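Local atomic coordinates of prolyl-tRNA synthetase (Naegleria fowleri, PDB entry 6UYH), a protein that probably attaches proline to its cognate tRNA in an ATP-dependent reaction, as a class II aminoacyl-tRNA synthetase. Residues A[373-384]-A[394-405]. Sequence-based numbering, arbitrary orientation.
Sequences LCRRDTGEKWTM and IKAVLDKIHDSM. With EDO (1,2-ethanediol), chain B; EDO (1,2-ethanediol), chain Q; EDO (1,2-ethanediol), chain Z.
Arg-375 reaches from the hairpin 373-384 to the helix 394-405 and illustrates how a buried guanidinium is fixed by partners around its edge. Its NH2 donates to Ser-404 OG at 3.0 Å, with an N-H...O angle of 154° and the oxygen close to the guanidinium plane. Asp-377, two residues on, is gripped side-on: Arg-375 NE meets OD1 and its NH2 meets OD2, each at 2.9 Å, both through syn lone pairs, so the two flat groups lie nearly coplanar. A bend at chi3 (-73°) turns the arginine's end into this position. Ile-401 lays CG1 over one guanidinium face, while its CD1 packs 3.6 Å from Arg-375 CB and its CG2 leans on the Asp-377 carboxylate. Met-405 CG closes on Asp-377 CB. Arg-375 NH1 gives its hydrogens to a water and to a hydroxyl of 1,2-ethanediol, probably from the crystallisation liquor; Lys-400 NZ, 4.3 Å from Arg-375 NH1, bonds to the same diol oxygen and, weakly, to the same water, which probably eases the like charges.

Toward the N-terminal part of the helical segment the contact becomes apolar. Val-397 CG1 meets the Trp-382 indole at its edge, 3.8 Å from CZ2, while Leu-373 CB lies under one face, offset toward the rim, and the diol lies over the centre of the other. Ile-394 CD1 fits against Leu-373 CD2 and the methyl end of Met-384, whose CE is 4.1 Å away.

The helix 391-415 thus packs on the edge hairpin of the anticodon-binding domain's five-stranded mixed sheet, its 394-405 part running at 24° to strand 373-375; strand 357-361 continues the sheet beyond, its Leu-357 touching both Val-397 and Trp-382.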
loop_
_atom_site.group_PDB
_atom_site.type_symbol
_atom_site.label_atom_id
_atom_site.label_comp_id
_atom_site.label_asym_id
_atom_site.label_seq_id
_atom_site.Cartn_x
_atom_site.Cartn_y
_atom_site.Cartn_z
ATOM N N LEU A 373 15.053 26.049 22.409
ATOM C CA LEU A 373 14.368 24.808 22.076
ATOM C C LEU A 373 13.161 24.642 22.987
ATOM O O LEU A 373 13.205 25.021 24.162
ATOM C CB LEU A 373 15.306 23.595 22.212
ATOM C CG LEU A 373 16.174 23.200 21.011
ATOM C CD1 LEU A 373 17.053 24.350 20.562
ATOM C CD2 LEU A 373 17.032 21.991 21.332
ATOM N N CYS A 374 12.077 24.091 22.442
ATOM C CA CYS A 374 10.884 23.795 23.228
ATOM C C CYS A 374 10.371 22.424 22.820
ATOM O O CYS A 374 10.102 22.194 21.636
ATOM C CB CYS A 374 9.798 24.855 23.027
ATOM S SG CYS A 374 8.308 24.581 24.031
ATOM N N ARG A 375 10.244 21.518 23.787
ATOM C CA ARG A 375 9.809 20.152 23.518
ATOM C C ARG A 375 8.313 20.020 23.784
ATOM O O ARG A 375 7.816 20.463 24.826
ATOM C CB ARG A 375 10.609 19.141 24.343
ATOM C CG ARG A 375 10.661 19.400 25.840
ATOM C CD ARG A 375 11.638 18.438 26.501
ATOM N NE ARG A 375 11.099 17.082 26.572
ATOM C CZ ARG A 375 11.731 16.057 27.136
ATOM N NH1 ARG A 375 12.938 16.229 27.660
ATOM N NH2 ARG A 375 11.158 14.861 27.173
ATOM N N ARG A 376 7.606 19.407 22.828
ATOM C CA ARG A 376 6.145 19.377 22.815
ATOM C C ARG A 376 5.561 18.540 23.950
ATOM O O ARG A 376 4.485 18.863 24.464
ATOM C CB ARG A 376 5.675 18.832 21.463
ATOM C CG ARG A 376 4.171 18.641 21.308
ATOM C CD ARG A 376 3.411 19.964 21.270
ATOM N NE ARG A 376 1.987 19.706 21.098
ATOM C CZ ARG A 376 1.129 19.529 22.100
ATOM N NH1 ARG A 376 1.545 19.610 23.359
ATOM N NH2 ARG A 376 -0.146 19.270 21.840
ATOM N N ASP A 377 6.242 17.470 24.354
ATOM C CA ASP A 377 5.639 16.540 25.303
ATOM C C ASP A 377 5.519 17.147 26.696
ATOM O O ASP A 377 4.491 16.973 27.360
ATOM C CB ASP A 377 6.433 15.235 25.335
ATOM C CG ASP A 377 7.842 15.424 25.829
ATOM O OD1 ASP A 377 8.410 16.520 25.614
ATOM O OD2 ASP A 377 8.371 14.473 26.444
ATOM N N THR A 378 6.548 17.868 27.162
ATOM C CA THR A 378 6.497 18.512 28.471
ATOM C C THR A 378 6.325 20.023 28.411
ATOM O O THR A 378 6.002 20.631 29.437
ATOM C CB THR A 378 7.769 18.210 29.280
ATOM O OG1 THR A 378 8.905 18.789 28.621
ATOM C CG2 THR A 378 7.980 16.707 29.424
ATOM N N GLY A 379 6.535 20.642 27.253
ATOM C CA GLY A 379 6.521 22.088 27.164
ATOM C C GLY A 379 7.791 22.774 27.625
ATOM O O GLY A 379 7.873 24.008 27.546
ATOM N N GLU A 380 8.785 22.027 28.094
ATOM C CA GLU A 380 9.986 22.656 28.626
ATOM C C GLU A 380 10.715 23.438 27.540
ATOM O O GLU A 380 10.818 22.991 26.394
ATOM C CB GLU A 380 10.917 21.605 29.227
ATOM C CG GLU A 380 12.128 22.202 29.906
ATOM C CD GLU A 380 13.209 21.180 30.193
ATOM O OE1 GLU A 380 13.032 19.999 29.826
ATOM O OE2 GLU A 380 14.244 21.564 30.782
ATOM N N LYS A 381 11.222 24.613 27.915
ATOM C CA LYS A 381 12.049 25.457 27.063
ATOM C C LYS A 381 13.458 25.535 27.636
ATOM O O LYS A 381 13.630 25.649 28.852
ATOM C CB LYS A 381 11.476 26.875 26.957
ATOM C CG LYS A 381 10.039 26.957 26.484
ATOM C CD LYS A 381 9.689 28.390 26.096
ATOM C CE LYS A 381 8.224 28.525 25.703
ATOM N NZ LYS A 381 7.976 29.693 24.801
ATOM N N TRP A 382 14.463 25.481 26.762
ATOM C CA TRP A 382 15.853 25.586 27.193
ATOM C C TRP A 382 16.692 26.086 26.026
ATOM O O TRP A 382 16.305 25.959 24.863
ATOM C CB TRP A 382 16.381 24.245 27.728
ATOM C CG TRP A 382 16.680 23.187 26.690
ATOM C CD1 TRP A 382 17.917 22.783 26.271
ATOM C CD2 TRP A 382 15.732 22.379 25.969
ATOM N NE1 TRP A 382 17.799 21.789 25.329
ATOM C CE2 TRP A 382 16.470 21.525 25.123
ATOM C CE3 TRP A 382 14.335 22.306 25.947
ATOM C CZ2 TRP A 382 15.860 20.605 24.271
ATOM C CZ3 TRP A 382 13.730 21.395 25.095
ATOM C CH2 TRP A 382 14.492 20.557 24.269
ATOM N N THR A 383 17.843 26.675 26.347
ATOM C CA THR A 383 18.735 27.167 25.309
ATOM C C THR A 383 19.839 26.157 25.016
ATOM O O THR A 383 20.296 25.431 25.902
ATOM C CB THR A 383 19.356 28.510 25.695
ATOM O OG1 THR A 383 20.172 28.347 26.861
ATOM C CG2 THR A 383 18.270 29.538 25.976
ATOM N N MET A 384 20.255 26.115 23.751
ATOM C CA MET A 384 21.378 25.315 23.293
ATOM C C MET A 384 22.419 26.227 22.658
ATOM O O MET A 384 22.084 26.996 21.746
ATOM C CB MET A 384 20.930 24.250 22.271
ATOM C CG MET A 384 22.075 23.535 21.563
ATOM S SD MET A 384 21.516 22.290 20.374
ATOM C CE MET A 384 20.742 21.099 21.467
ATOM N N ILE A 394 20.605 17.230 17.924
ATOM C CA ILE A 394 19.158 17.357 17.784
ATOM C C ILE A 394 18.497 15.983 17.781
ATOM O O ILE A 394 17.441 15.788 18.396
ATOM C CB ILE A 394 18.807 18.168 16.523
ATOM C CG1 ILE A 394 19.288 19.618 16.675
ATOM C CG2 ILE A 394 17.317 18.111 16.248
ATOM C CD1 ILE A 394 18.764 20.316 17.922
ATOM N N LYS A 395 19.101 15.007 17.096
ATOM C CA LYS A 395 18.592 13.638 17.180
ATOM C C LYS A 395 18.585 13.140 18.622
ATOM O O LYS A 395 17.657 12.434 19.045
ATOM C CB LYS A 395 19.426 12.707 16.302
ATOM C CG LYS A 395 19.216 12.908 14.814
ATOM C CD LYS A 395 20.200 12.097 13.984
ATOM C CE LYS A 395 20.013 12.373 12.500
ATOM N NZ LYS A 395 21.025 11.679 11.655
ATOM N N ALA A 396 19.619 13.490 19.386
ATOM C CA ALA A 396 19.672 13.106 20.792
ATOM C C ALA A 396 18.525 13.736 21.575
ATOM O O ALA A 396 17.979 13.118 22.495
ATOM C CB ALA A 396 21.026 13.506 21.389
ATOM N N VAL A 397 18.162 14.975 21.232
ATOM C CA VAL A 397 17.002 15.611 21.849
ATOM C C VAL A 397 15.728 14.857 21.485
ATOM O O VAL A 397 14.854 14.638 22.330
ATOM C CB VAL A 397 16.925 17.090 21.430
ATOM C CG1 VAL A 397 15.623 17.707 21.893
ATOM C CG2 VAL A 397 18.121 17.858 21.989
ATOM N N LEU A 398 15.614 14.432 20.228
ATOM C CA LEU A 398 14.423 13.711 19.795
ATOM C C LEU A 398 14.321 12.346 20.453
ATOM O O LEU A 398 13.217 11.895 20.770
ATOM C CB LEU A 398 14.429 13.577 18.272
ATOM C CG LEU A 398 14.287 14.887 17.496
ATOM C CD1 LEU A 398 14.492 14.647 16.012
ATOM C CD2 LEU A 398 12.925 15.514 17.746
ATOM N N ASP A 399 15.454 11.677 20.672
ATOM C CA ASP A 399 15.427 10.398 21.378
ATOM C C ASP A 399 15.045 10.590 22.839
ATOM O O ASP A 399 14.338 9.752 23.421
ATOM C CB ASP A 399 16.780 9.702 21.254
ATOM C CG ASP A 399 17.061 9.240 19.837
ATOM O OD1 ASP A 399 16.095 8.912 19.119
ATOM O OD2 ASP A 399 18.244 9.204 19.439
ATOM N N LYS A 400 15.503 11.686 23.449
ATOM C CA LYS A 400 15.117 11.988 24.824
ATOM C C LYS A 400 13.610 12.197 24.932
ATOM O O LYS A 400 12.979 11.728 25.886
ATOM C CB LYS A 400 15.878 13.224 25.315
ATOM C CG LYS A 400 15.860 13.441 26.813
ATOM C CD LYS A 400 16.584 14.733 27.203
ATOM C CE LYS A 400 17.186 14.623 28.602
ATOM N NZ LYS A 400 16.820 15.762 29.504
ATOM N N ILE A 401 13.017 12.895 23.959
ATOM C CA ILE A 401 11.568 13.077 23.944
ATOM C C ILE A 401 10.869 11.730 23.811
ATOM O O ILE A 401 9.916 11.427 24.540
ATOM C CB ILE A 401 11.159 14.040 22.815
ATOM C CG1 ILE A 401 11.601 15.469 23.145
ATOM C CG2 ILE A 401 9.657 13.994 22.573
ATOM C CD1 ILE A 401 11.366 16.453 22.000
ATOM N N HIS A 402 11.342 10.893 22.883
ATOM C CA HIS A 402 10.752 9.566 22.731
ATOM C C HIS A 402 10.808 8.787 24.041
ATOM O O HIS A 402 9.806 8.206 24.480
ATOM C CB HIS A 402 11.462 8.776 21.632
ATOM C CG HIS A 402 11.076 7.331 21.624
ATOM N ND1 HIS A 402 10.086 6.836 20.803
ATOM C CD2 HIS A 402 11.488 6.292 22.390
ATOM C CE1 HIS A 402 9.929 5.544 21.041
ATOM N NE2 HIS A 402 10.761 5.191 22.003
ATOM N N ASP A 403 11.986 8.739 24.666
ATOM C CA ASP A 403 12.132 7.980 25.906
ATOM C C ASP A 403 11.199 8.501 26.993
ATOM O O ASP A 403 10.590 7.710 27.722
ATOM C CB ASP A 403 13.587 8.025 26.376
ATOM C CG ASP A 403 14.530 7.311 25.419
ATOM O OD1 ASP A 403 14.044 6.590 24.523
ATOM O OD2 ASP A 403 15.758 7.469 25.561
ATOM N N SER A 404 11.071 9.824 27.114
ATOM C CA SER A 404 10.222 10.401 28.153
ATOM C C SER A 404 8.758 10.048 27.924
ATOM O O SER A 404 8.030 9.730 28.874
ATOM C CB SER A 404 10.393 11.920 28.195
ATOM O OG SER A 404 11.713 12.304 28.554
ATOM N N MET A 405 8.306 10.130 26.668
ATOM C CA MET A 405 6.927 9.788 26.335
ATOM C C MET A 405 6.629 8.340 26.691
ATOM O O MET A 405 5.586 8.035 27.283
ATOM C CB MET A 405 6.669 10.055 24.844
ATOM C CG MET A 405 6.683 11.541 24.480
ATOM S SD MET A 405 6.526 11.845 22.708
ATOM C CE MET A 405 4.939 11.074 22.356
HETATM C C1 EDO B . 16.874 18.978 27.352
HETATM O O1 EDO B . 17.634 18.854 28.558
HETATM C C2 EDO B . 15.415 19.257 27.697
HETATM O O2 EDO B . 14.924 18.161 28.473
HETATM C C1 EDO Q . 14.454 10.045 16.215
HETATM O O1 EDO Q . 15.013 8.823 16.711
HETATM C C2 EDO Q . 15.591 11.027 15.955
HETATM O O2 EDO Q . 16.623 10.372 15.211
HETATM C C1 EDO Z . 12.508 11.251 32.050
HETATM O O1 EDO Z . 11.695 12.065 31.199
HETATM C C2 EDO Z . 12.213 9.783 31.782
HETATM O O2 EDO Z . 12.981 9.339 30.658
HETATM O O HOH W 1 13.935 14.339 29.628
#